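Local coordinates for capsular polysaccharide export system protein KpsC (Thermosulfurimonas dismutans, PDB 6MGB), which probably transfers Kdo in beta-2,4 linkage from a CMP-activated donor while the glycolipid anchor of Gram-negative capsules is being built, at residues S106-L111 and F293-L298; S90-V93 and I98-D101; S32-P37 and E41-V46; G12-Q17 and R56-K61. All blocks are in the same frame, centred on the assembly; numbering follows the deposited sequence.

Contact 1: residues S106-L111 and F293-L298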
loop_
_atom_site.group_PDB
_atom_site.type_symbol
_atom_site.label_atom_id
_atom_site.label_comp_id
_atom_site.label_asym_id
_atom_site.label_seq_id
_atom_site.Cartn_x
_atom_site.Cartn_y
_atom_site.Cartn_z
ATOM N N SER A 106 10.689 0.132 -9.551
ATOM C CA SER A 106 10.326 1.230 -8.669
ATOM C C SER A 106 11.469 1.433 -7.685
ATOM O O SER A 106 12.361 0.590 -7.560
ATOM C CB SER A 106 9.017 0.950 -7.919
ATOM O OG SER A 106 9.203 -0.046 -6.926
ATOM N N LEU A 107 11.449 2.565 -6.978
ATOM C CA LEU A 107 12.455 2.780 -5.944
ATOM C C LEU A 107 12.445 1.637 -4.938
ATOM O O LEU A 107 13.504 1.139 -4.542
ATOM C CB LEU A 107 12.219 4.118 -5.241
ATOM C CG LEU A 107 13.089 4.369 -4.002
ATOM C CD1 LEU A 107 14.568 4.394 -4.369
ATOM C CD2 LEU A 107 12.684 5.658 -3.308
ATOM N N LEU A 108 11.254 1.196 -4.527
ATOM C CA LEU A 108 11.161 0.120 -3.546
ATOM C C LEU A 108 11.735 -1.177 -4.103
ATOM O O LEU A 108 12.510 -1.866 -3.428
ATOM C CB LEU A 108 9.706 -0.073 -3.115
ATOM C CG LEU A 108 9.443 -1.220 -2.135
ATOM C CD1 LEU A 108 10.313 -1.100 -0.893
ATOM C CD2 LEU A 108 7.975 -1.264 -1.745
ATOM N N GLU A 109 11.367 -1.528 -5.338
ATOM C CA GLU A 109 11.899 -2.745 -5.938
ATOM C C GLU A 109 13.416 -2.683 -6.038
ATOM O O GLU A 109 14.102 -3.690 -5.833
ATOM C CB GLU A 109 11.284 -2.970 -7.319
ATOM C CG GLU A 109 11.602 -4.338 -7.908
ATOM C CD GLU A 109 11.146 -4.479 -9.345
ATOM O OE1 GLU A 109 10.086 -5.097 -9.577
ATOM O OE2 GLU A 109 11.846 -3.966 -10.242
ATOM N N ASN A 110 13.960 -1.504 -6.351
ATOM C CA ASN A 110 15.410 -1.356 -6.422
ATOM C C ASN A 110 16.049 -1.563 -5.053
ATOM O O ASN A 110 17.083 -2.229 -4.938
ATOM C CB ASN A 110 15.773 0.019 -6.985
ATOM C CG ASN A 110 15.531 0.125 -8.482
ATOM O OD1 ASN A 110 15.354 -0.879 -9.173
ATOM N ND2 ASN A 110 15.546 1.353 -8.994
ATOM N N LEU A 111 15.447 -0.998 -4.001
ATOM C CA LEU A 111 15.962 -1.221 -2.653
ATOM C C LEU A 111 15.993 -2.706 -2.319
ATOM O O LEU A 111 16.972 -3.204 -1.749
ATOM C CB LEU A 111 15.109 -0.469 -1.631
ATOM C CG LEU A 111 15.275 1.051 -1.579
ATOM C CD1 LEU A 111 14.206 1.666 -0.693
ATOM C CD2 LEU A 111 16.659 1.423 -1.072
ATOM N N PHE A 293 9.856 -5.525 5.239
ATOM C CA PHE A 293 9.206 -4.504 6.052
ATOM C C PHE A 293 10.104 -3.287 6.241
ATOM O O PHE A 293 9.638 -2.144 6.162
ATOM C CB PHE A 293 8.813 -5.103 7.402
ATOM C CG PHE A 293 8.334 -4.091 8.402
ATOM C CD1 PHE A 293 7.023 -3.650 8.389
ATOM C CD2 PHE A 293 9.198 -3.585 9.361
ATOM C CE1 PHE A 293 6.584 -2.721 9.309
ATOM C CE2 PHE A 293 8.762 -2.657 10.285
ATOM C CZ PHE A 293 7.455 -2.223 10.259
ATOM N N ALA A 294 11.397 -3.508 6.496
ATOM C CA ALA A 294 12.311 -2.393 6.723
ATOM C C ALA A 294 12.348 -1.458 5.520
ATOM O O ALA A 294 12.230 -0.236 5.662
ATOM C CB ALA A 294 13.710 -2.922 7.036
ATOM N N ALA A 295 12.515 -2.014 4.320
ATOM C CA ALA A 295 12.555 -1.180 3.123
ATOM C C ALA A 295 11.199 -0.537 2.853
ATOM O O ALA A 295 11.115 0.663 2.566
ATOM C CB ALA A 295 12.999 -2.014 1.922
ATOM N N ALA A 296 10.123 -1.320 2.947
ATOM C CA ALA A 296 8.819 -0.842 2.499
ATOM C C ALA A 296 8.227 0.182 3.462
ATOM O O ALA A 296 7.616 1.166 3.027
ATOM C CB ALA A 296 7.862 -2.019 2.322
ATOM N N TYR A 297 8.381 -0.031 4.769
ATOM C CA TYR A 297 7.723 0.818 5.757
ATOM C C TYR A 297 8.651 1.835 6.412
ATOM O O TYR A 297 8.190 2.919 6.781
ATOM C CB TYR A 297 7.067 -0.046 6.844
ATOM C CG TYR A 297 5.644 -0.486 6.523
ATOM C CD1 TYR A 297 5.335 -1.083 5.305
ATOM C CD2 TYR A 297 4.615 -0.319 7.446
ATOM C CE1 TYR A 297 4.045 -1.489 5.011
ATOM C CE2 TYR A 297 3.321 -0.723 7.160
ATOM C CZ TYR A 297 3.043 -1.308 5.942
ATOM O OH TYR A 297 1.761 -1.714 5.642
ATOM N N LEU A 298 9.941 1.532 6.569
ATOM C CA LEU A 298 10.850 2.481 7.206
ATOM C C LEU A 298 11.548 3.394 6.198
ATOM O O LEU A 298 11.560 4.616 6.374
ATOM C CB LEU A 298 11.890 1.735 8.050
ATOM C CG LEU A 298 11.513 1.503 9.515
ATOM C CD1 LEU A 298 10.418 0.456 9.641
ATOM C CD2 LEU A 298 12.737 1.106 10.327
#
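Leu-108 meets Ala-295 and Ala-296 without any flat group taking part. Of the rings on 293-298, that of Tyr-297 meets Phe-76, with planes at about 10°, and Phe-251; the CB of Tyr-297 is directed away from 106-111. The contact itself is purely aliphatic. With CG of Leu-108 anti to the backbone N (chi1 177°), its branches reach across to the partner helix, and CD1 comes down beside the main chain, 3.7 Å from Ala-296 CA. The same CD1 lies 4.0 Å from Ala-295 CB, while the other branch, CD2, is 4.1 Å from Ala-296 CB. One leucine therefore meets two successive methyls. One turn on, Leu-111 CB faces Ala-295 CB more loosely at 4.4 Å. The axes of 107-111 and 293-298 run roughly antiparallel, at 153°, and are 9.7 Å apart. Ser-106 is the N-cap of the first helix: its OG accepts from Glu-109 N over 3.1 Å in an almost straight bond, and the carboxylate of Glu-109 bridges to Arg-282 and Arg-283. Helix 289-299 has further neighbours: Phe-293 and Ala-294 rest on helix 120-135, and Tyr-297 on Met-255 of helix 248-255. Helix 289-299 leads from the parallel sheet back to strand 302-305 of the mixed sheet, consistent with a GT-B crossover.

Contact 2: residues S90-V93 and I98-D101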
loop_
_atom_site.group_PDB
_atom_site.type_symbol
_atom_site.label_atom_id
_atom_site.label_comp_id
_atom_site.label_asym_id
_atom_site.label_seq_id
_atom_site.Cartn_x
_atom_site.Cartn_y
_atom_site.Cartn_z
ATOM N N SER A 90 2.014 10.021 6.185
ATOM C CA SER A 90 3.223 9.736 5.434
ATOM C C SER A 90 2.875 9.743 3.955
ATOM O O SER A 90 1.721 9.550 3.564
ATOM C CB SER A 90 3.847 8.394 5.837
ATOM O OG SER A 90 2.985 7.311 5.547
ATOM N N LEU A 91 3.893 9.976 3.134
ATOM C CA LEU A 91 3.713 10.129 1.700
ATOM C C LEU A 91 4.788 9.332 0.980
ATOM O O LEU A 91 5.961 9.379 1.360
ATOM C CB LEU A 91 3.789 11.606 1.294
ATOM C CG LEU A 91 3.285 11.978 -0.098
ATOM C CD1 LEU A 91 1.765 11.970 -0.139
ATOM C CD2 LEU A 91 3.834 13.338 -0.499
ATOM N N ILE A 92 4.384 8.597 -0.047
ATOM C CA ILE A 92 5.325 7.892 -0.908
ATOM C C ILE A 92 5.678 8.800 -2.076
ATOM O O ILE A 92 4.792 9.335 -2.753
ATOM C CB ILE A 92 4.737 6.555 -1.390
ATOM C CG1 ILE A 92 4.795 5.536 -0.248
ATOM C CG2 ILE A 92 5.496 6.030 -2.607
ATOM C CD1 ILE A 92 3.978 4.287 -0.487
ATOM N N VAL A 93 6.975 8.982 -2.304
ATOM C CA VAL A 93 7.492 9.843 -3.361
ATOM C C VAL A 93 8.505 9.000 -4.125
ATOM O O VAL A 93 9.625 8.783 -3.649
ATOM C CB VAL A 93 8.133 11.122 -2.812
ATOM C CG1 VAL A 93 8.651 11.997 -3.943
ATOM C CG2 VAL A 93 7.133 11.889 -1.951
ATOM N N ILE A 98 6.558 3.293 -9.360
ATOM C CA ILE A 98 5.689 3.306 -8.189
ATOM C C ILE A 98 5.510 1.871 -7.714
ATOM O O ILE A 98 5.533 0.927 -8.506
ATOM C CB ILE A 98 4.333 3.995 -8.479
ATOM C CG1 ILE A 98 3.591 4.302 -7.173
ATOM C CG2 ILE A 98 3.465 3.139 -9.398
ATOM C CD1 ILE A 98 4.347 5.229 -6.223
ATOM N N TYR A 99 5.323 1.717 -6.400
ATOM C CA TYR A 99 5.493 0.409 -5.773
ATOM C C TYR A 99 4.546 -0.635 -6.354
ATOM O O TYR A 99 4.916 -1.809 -6.476
ATOM C CB TYR A 99 5.296 0.517 -4.260
ATOM C CG TYR A 99 3.915 0.965 -3.830
ATOM C CD1 TYR A 99 3.624 2.310 -3.655
ATOM C CD2 TYR A 99 2.903 0.042 -3.590
ATOM C CE1 TYR A 99 2.364 2.725 -3.260
ATOM C CE2 TYR A 99 1.642 0.447 -3.194
ATOM C CZ TYR A 99 1.378 1.790 -3.031
ATOM O OH TYR A 99 0.124 2.198 -2.638
ATOM N N TYR A 100 3.320 -0.246 -6.700
ATOM C CA TYR A 100 2.344 -1.222 -7.167
ATOM C C TYR A 100 2.450 -1.504 -8.660
ATOM O O TYR A 100 1.719 -2.362 -9.162
ATOM C CB TYR A 100 0.914 -0.775 -6.824
ATOM C CG TYR A 100 0.504 0.586 -7.347
ATOM C CD1 TYR A 100 0.086 0.753 -8.660
ATOM C CD2 TYR A 100 0.508 1.699 -6.516
ATOM C CE1 TYR A 100 -0.299 1.992 -9.135
ATOM C CE2 TYR A 100 0.124 2.941 -6.982
ATOM C CZ TYR A 100 -0.279 3.082 -8.291
ATOM O OH TYR A 100 -0.665 4.319 -8.760
ATOM N N ASP A 101 3.345 -0.825 -9.373
ATOM C CA ASP A 101 3.519 -1.040 -10.810
ATOM C C ASP A 101 4.621 -2.074 -11.019
ATOM O O ASP A 101 5.811 -1.751 -10.984
ATOM C CB ASP A 101 3.842 0.272 -11.515
ATOM C CG ASP A 101 4.038 0.097 -13.010
ATOM O OD1 ASP A 101 3.941 -1.045 -13.500
ATOM O OD2 ASP A 101 4.292 1.107 -13.697
#
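Ile-92 sends its CB from strand 90-94 toward the loop that follows, and its two branches divide the partners there between Ile-98 and Tyr-99. At CB the chain forks. CG2, anti to the backbone N, meets Ile-98 CD1 at 3.9 Å, a methyl-to-methyl contact between side chains that cross at about a right angle. CG1 leaves beside the backbone N (chi1 -76°) and continues extended, which carries the terminal CD1 out to the Tyr-99 ring. There Ile-92 CD1 lies 3.6 Å from Tyr-99 CE1 and 3.8 Å from Tyr-99 CD1, approaching the ring obliquely. No hydrogen bond crosses the contact; what holds the two segments together here is apolar contact of carbon on carbon.

The two receiving residues are set by a type I turn from Ile-98 to Asp-101, closed by Asp-101 N to Ile-98 O at 2.9 Å. Within it Ile-98 CG2 stands over the centre of the Tyr-100 ring, 3.8 Å above its plane, and Tyr-100 CD2 lies above one face of Tyr-99. The Tyr-99 ring also meets Phe-76 edge-to-face. Its side chain is about 6 Å from the bound cytidine monophosphate and about 7 Å from the magnesium ion, placing the turn close to the nucleotide pocket.

Strand 90-94 runs antiparallel between strands 69-74 and 302-305, bonded through Ile-92 to Glu-73 and through Leu-91 to Arg-302. Leu-91 and Val-93 pack on helix 25-29, while Ile-98 reaches Ala-71 and Glu-73 of strand 69-74.

Contact 3: residues S32-P37 and E41-V46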
loop_
_atom_site.group_PDB
_atom_site.type_symbol
_atom_site.label_atom_id
_atom_site.label_comp_id
_atom_site.label_asym_id
_atom_site.label_seq_id
_atom_site.Cartn_x
_atom_site.Cartn_y
_atom_site.Cartn_z
ATOM N N SER A 32 9.880 23.090 -3.175
ATOM C CA SER A 32 8.697 23.889 -3.450
ATOM C C SER A 32 7.966 23.332 -4.667
ATOM O O SER A 32 8.549 22.650 -5.514
ATOM C CB SER A 32 9.072 25.352 -3.683
ATOM O OG SER A 32 9.613 25.934 -2.511
ATOM N N VAL A 33 6.669 23.625 -4.743
ATOM C CA VAL A 33 5.820 23.173 -5.837
ATOM C C VAL A 33 5.329 24.387 -6.611
ATOM O O VAL A 33 5.119 25.464 -6.043
ATOM C CB VAL A 33 4.633 22.328 -5.318
ATOM C CG1 VAL A 33 3.598 22.090 -6.415
ATOM C CG2 VAL A 33 5.133 20.998 -4.774
ATOM N N VAL A 34 5.140 24.204 -7.917
ATOM C CA VAL A 34 4.597 25.233 -8.794
ATOM C C VAL A 34 3.540 24.593 -9.682
ATOM O O VAL A 34 3.720 23.474 -10.175
ATOM C CB VAL A 34 5.693 25.909 -9.645
ATOM C CG1 VAL A 34 6.663 26.665 -8.748
ATOM C CG2 VAL A 34 6.433 24.882 -10.496
ATOM N N TYR A 35 2.434 25.306 -9.884
ATOM C CA TYR A 35 1.282 24.767 -10.591
ATOM C C TYR A 35 1.347 25.115 -12.075
ATOM O O TYR A 35 1.495 26.284 -12.440
ATOM C CB TYR A 35 -0.009 25.305 -9.974
ATOM C CG TYR A 35 -1.265 24.930 -10.724
ATOM C CD1 TYR A 35 -1.983 25.884 -11.430
ATOM C CD2 TYR A 35 -1.735 23.623 -10.726
ATOM C CE1 TYR A 35 -3.134 25.554 -12.110
ATOM C CE2 TYR A 35 -2.885 23.280 -11.409
ATOM C CZ TYR A 35 -3.582 24.250 -12.097
ATOM O OH TYR A 35 -4.726 23.918 -12.783
ATOM N N LYS A 36 1.236 24.086 -12.918
ATOM C CA LYS A 36 1.229 24.244 -14.366
ATOM C C LYS A 36 2.347 25.168 -14.833
ATOM O O LYS A 36 2.075 26.282 -15.298
ATOM C CB LYS A 36 -0.125 24.782 -14.839
ATOM C CG LYS A 36 -1.176 23.709 -15.037
ATOM C CD LYS A 36 -2.454 24.285 -15.623
ATOM C CE LYS A 36 -3.367 23.188 -16.148
ATOM N NZ LYS A 36 -3.685 22.172 -15.107
ATOM N N PRO A 37 3.606 24.754 -14.723
ATOM C CA PRO A 37 4.683 25.531 -15.340
ATOM C C PRO A 37 4.604 25.428 -16.853
ATOM O O PRO A 37 4.236 24.391 -17.410
ATOM C CB PRO A 37 5.957 24.872 -14.798
ATOM C CG PRO A 37 5.537 23.483 -14.443
ATOM C CD PRO A 37 4.117 23.592 -13.977
ATOM N N GLU A 41 12.461 24.863 -17.819
ATOM C CA GLU A 41 13.504 25.696 -17.240
ATOM C C GLU A 41 13.183 26.034 -15.791
ATOM O O GLU A 41 12.074 26.470 -15.470
ATOM C CB GLU A 41 13.662 26.977 -18.061
ATOM C CG GLU A 41 14.773 27.891 -17.575
ATOM C CD GLU A 41 14.849 29.182 -18.364
ATOM O OE1 GLU A 41 13.890 29.980 -18.294
ATOM O OE2 GLU A 41 15.862 29.394 -19.063
ATOM N N GLY A 42 14.164 25.822 -14.917
ATOM C CA GLY A 42 14.031 26.145 -13.513
ATOM C C GLY A 42 13.396 25.074 -12.654
ATOM O O GLY A 42 13.305 25.262 -11.435
ATOM N N LEU A 43 12.959 23.963 -13.240
ATOM C CA LEU A 43 12.306 22.896 -12.494
ATOM C C LEU A 43 13.289 21.776 -12.184
ATOM O O LEU A 43 14.211 21.499 -12.957
ATOM C CB LEU A 43 11.124 22.321 -13.275
ATOM C CG LEU A 43 9.991 23.278 -13.635
ATOM C CD1 LEU A 43 8.937 22.539 -14.440
ATOM C CD2 LEU A 43 9.376 23.896 -12.392
ATOM N N SER A 44 13.078 21.124 -11.041
ATOM C CA SER A 44 13.857 19.952 -10.673
ATOM C C SER A 44 13.107 18.645 -10.893
ATOM O O SER A 44 13.716 17.576 -10.767
ATOM C CB SER A 44 14.297 20.039 -9.207
ATOM O OG SER A 44 13.185 20.072 -8.331
ATOM N N ALA A 45 11.818 18.700 -11.221
ATOM C CA ALA A 45 11.027 17.500 -11.466
ATOM C C ALA A 45 9.584 17.918 -11.721
ATOM O O ALA A 45 9.214 19.088 -11.586
ATOM C CB ALA A 45 11.076 16.507 -10.298
ATOM N N VAL A 46 8.783 16.935 -12.112
ATOM C CA VAL A 46 7.333 17.053 -12.203
ATOM C C VAL A 46 6.738 15.898 -11.408
ATOM O O VAL A 46 7.328 14.816 -11.330
ATOM C CB VAL A 46 6.841 17.025 -13.668
ATOM C CG1 VAL A 46 5.329 17.181 -13.738
ATOM C CG2 VAL A 46 7.526 18.106 -14.490
#
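Val-34 is the first residue of 32-37 to touch Leu-43 across the contact, its CB directed toward 41-46. Its CG2 falls between the backbone N and the carbonyl carbon, with CG1 anti to that carbon (chi1 -65°), and from there CG2 reaches Leu-43 CD2 at 3.6 Å; the two side chains cross obliquely. Tyr-35, next along, takes its ring off in another direction, where it meets Arg-16 in a cation-pi contact, and Lys-36 CG lies 3.8 Å above one face of that ring. Lys-36 follows the last strand residue, and its positive phi (47°) turns the chain before Pro-37. Pro-37 then meets the same leucine as Val-34. Pro-37 CG approaches Leu-43 CD1 to 3.5 Å and Pro-37 CB to 3.8 Å, the two side chains meeting at about a right angle. Leu-43 thus spends one methyl on each partner, CD2 on the strand and CD1 on the loop residue after the strand.

In the fold this is the connection between strands 33-35 and 45-49, which are parallel but not neighbours: strand 11-13 lies between them in the mixed sheet, and the loop must cross past it without a helix. Backbone bonds from Val-34 to Val-11 and Val-13 fasten the outermost strand to that middle one. Before Leu-43 the loop bends at Gly-42, where a CB would press against the carbonyl O of Glu-41. Beyond its two partners here, Leu-43 also packs on Trp-65 of helix 53-65, and Ser-44 OG bonds to Met-9 O.

Contact 4: residues G12-Q17 and R56-K61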
loop_
_atom_site.group_PDB
_atom_site.type_symbol
_atom_site.label_atom_id
_atom_site.label_comp_id
_atom_site.label_asym_id
_atom_site.label_seq_id
_atom_site.Cartn_x
_atom_site.Cartn_y
_atom_site.Cartn_z
ATOM N N GLY A 12 7.136 20.728 -10.462
ATOM C CA GLY A 12 5.922 21.113 -11.157
ATOM C C GLY A 12 4.814 20.093 -10.957
ATOM O O GLY A 12 5.050 18.886 -10.960
ATOM N N VAL A 13 3.596 20.600 -10.770
ATOM C CA VAL A 13 2.402 19.770 -10.715
ATOM C C VAL A 13 1.365 20.373 -11.649
ATOM O O VAL A 13 1.385 21.568 -11.955
ATOM C CB VAL A 13 1.830 19.635 -9.284
ATOM C CG1 VAL A 13 2.862 19.009 -8.356
ATOM C CG2 VAL A 13 1.373 20.987 -8.750
ATOM N N PHE A 14 0.451 19.521 -12.110
ATOM C CA PHE A 14 -0.600 19.931 -13.033
ATOM C C PHE A 14 -1.986 19.694 -12.446
ATOM O O PHE A 14 -2.958 19.528 -13.189
ATOM C CB PHE A 14 -0.425 19.205 -14.366
ATOM C CG PHE A 14 0.806 19.633 -15.107
ATOM C CD1 PHE A 14 0.731 20.586 -16.107
ATOM C CD2 PHE A 14 2.046 19.111 -14.778
ATOM C CE1 PHE A 14 1.864 20.994 -16.781
ATOM C CE2 PHE A 14 3.183 19.516 -15.447
ATOM C CZ PHE A 14 3.092 20.461 -16.448
ATOM N N SER A 15 -2.088 19.688 -11.120
ATOM C CA SER A 15 -3.362 19.561 -10.430
ATOM C C SER A 15 -3.243 20.248 -9.081
ATOM O O SER A 15 -2.330 19.940 -8.309
ATOM C CB SER A 15 -3.751 18.091 -10.245
ATOM O OG SER A 15 -4.816 17.962 -9.321
ATOM N N ARG A 16 -4.153 21.183 -8.805
ATOM C CA ARG A 16 -4.197 21.814 -7.493
ATOM C C ARG A 16 -4.755 20.889 -6.420
ATOM O O ARG A 16 -4.698 21.237 -5.236
ATOM C CB ARG A 16 -5.035 23.091 -7.548
ATOM C CG ARG A 16 -4.499 24.153 -8.492
ATOM C CD ARG A 16 -5.222 25.472 -8.292
ATOM N NE ARG A 16 -4.710 26.525 -9.162
ATOM C CZ ARG A 16 -3.577 27.189 -8.953
ATOM N NH1 ARG A 16 -2.816 26.904 -7.904
ATOM N NH2 ARG A 16 -3.198 28.136 -9.800
ATOM N N GLN A 17 -5.284 19.724 -6.804
ATOM C CA GLN A 17 -5.864 18.831 -5.811
ATOM C C GLN A 17 -4.808 18.200 -4.913
ATOM O O GLN A 17 -5.127 17.819 -3.782
ATOM C CB GLN A 17 -6.690 17.746 -6.504
ATOM C CG GLN A 17 -7.912 18.282 -7.241
ATOM C CD GLN A 17 -8.829 19.097 -6.346
ATOM O OE1 GLN A 17 -9.115 20.261 -6.627
ATOM N NE2 GLN A 17 -9.295 18.487 -5.263
ATOM N N ARG A 56 -1.355 11.682 -15.719
ATOM C CA ARG A 56 -0.789 11.223 -16.982
ATOM C C ARG A 56 -0.270 12.386 -17.819
ATOM O O ARG A 56 0.668 12.211 -18.606
ATOM C CB ARG A 56 -1.830 10.418 -17.762
ATOM C CG ARG A 56 -1.974 8.987 -17.266
ATOM C CD ARG A 56 -3.021 8.198 -18.037
ATOM N NE ARG A 56 -4.386 8.611 -17.707
ATOM C CZ ARG A 56 -5.307 9.008 -18.585
ATOM N NH1 ARG A 56 -5.046 9.052 -19.886
ATOM N NH2 ARG A 56 -6.510 9.357 -18.153
ATOM N N LYS A 57 -0.857 13.576 -17.666
ATOM C CA LYS A 57 -0.307 14.749 -18.336
ATOM C C LYS A 57 1.047 15.113 -17.743
ATOM O O LYS A 57 1.976 15.479 -18.472
ATOM C CB LYS A 57 -1.265 15.936 -18.230
ATOM C CG LYS A 57 -0.762 17.175 -18.973
ATOM C CD LYS A 57 -1.648 18.391 -18.766
ATOM C CE LYS A 57 -1.114 19.581 -19.551
ATOM N NZ LYS A 57 -1.804 20.857 -19.210
ATOM N N ALA A 58 1.174 15.015 -16.417
ATOM C CA ALA A 58 2.456 15.277 -15.771
ATOM C C ALA A 58 3.517 14.291 -16.242
ATOM O O ALA A 58 4.660 14.679 -16.514
ATOM C CB ALA A 58 2.293 15.213 -14.253
ATOM N N MET A 59 3.162 13.007 -16.339
ATOM C CA MET A 59 4.096 12.020 -16.874
ATOM C C MET A 59 4.549 12.405 -18.275
ATOM O O MET A 59 5.734 12.292 -18.608
ATOM C CB MET A 59 3.448 10.637 -16.897
ATOM C CG MET A 59 3.020 10.111 -15.543
ATOM S SD MET A 59 2.084 8.578 -15.693
ATOM C CE MET A 59 1.446 8.406 -14.028
ATOM N N GLN A 60 3.611 12.854 -19.111
ATOM C CA GLN A 60 3.946 13.249 -20.475
ATOM C C GLN A 60 4.910 14.429 -20.488
ATOM O O GLN A 60 5.847 14.463 -21.293
ATOM C CB GLN A 60 2.658 13.571 -21.240
ATOM C CG GLN A 60 2.742 14.697 -22.263
ATOM C CD GLN A 60 3.664 14.383 -23.419
ATOM O OE1 GLN A 60 4.301 13.330 -23.456
ATOM N NE2 GLN A 60 3.729 15.296 -24.382
ATOM N N LYS A 61 4.696 15.406 -19.602
ATOM C CA LYS A 61 5.599 16.552 -19.544
ATOM C C LYS A 61 6.983 16.140 -19.058
ATOM O O LYS A 61 7.995 16.606 -19.595
ATOM C CB LYS A 61 5.007 17.641 -18.648
ATOM C CG LYS A 61 3.738 18.287 -19.203
ATOM C CD LYS A 61 3.940 18.839 -20.609
ATOM C CE LYS A 61 2.696 19.530 -21.132
ATOM N NZ LYS A 61 2.729 19.628 -22.618
#
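Phe-14 is met by three residues of helix 53-65, and all three approach its ring obliquely. The aliphatic part of the contact is with Ala-58, whose CB lies 3.9 Å from Phe-14 CD2. Lysine carbon chains supply the rest. Lys-61 brings its CG to 3.6 Å from Phe-14 CZ and its CB to 4.1 Å from the same atom; the chain then bends at chi2 (-55°), leading its end away to a salt bridge with Glu-64. Lys-57 instead stays extended and crosses the side chain of Phe-14 at about a right angle, with CE 4.0 Å from Phe-14 CD1. Its NZ stands equally far from that atom. No hydrogen bond joins the segments. Within 12-17 the one polar grip is a cap, Ser-15 OG accepting from Gln-17 N at 3.1 Å as the chain enters a helix. Replacing Phe-14 by an alanine would probably open a gap beside Ala-58 and leave the methylenes of Lys-57 and Lys-61 without the ring they lie against. The buried ring of Phe-14, just after strand 11-13, is covered by carbon of the helix, while the amines of exposed Lys-57 and partly exposed Lys-61 are probably held toward the surface.

Overall arrangement
Contacts 1 and 2 are buried, contacts 3 and 4 only partly so. The first two touch each other, Leu-108 CD2 lying 4.1 Å from Tyr-99 CB. Contact 2 lies close to the nucleotide pocket (Tyr-99 side chain about 6 Å from the nucleotide), contact 1 farther off (that of Ala-296 about 12 Å), and contacts 3 and 4 away from it. Contact 3 is nested in the loop closed by contact 4, and both hang on the mixed sheet; contact 2 reaches its antiparallel part. None uses a hydrogen bond between its segments: contact 1 is aliphatic between helices, contact 3 between strand and loop, and contacts 2 and 4 each bring in one aromatic ring, contact 4 with lysine chains as well.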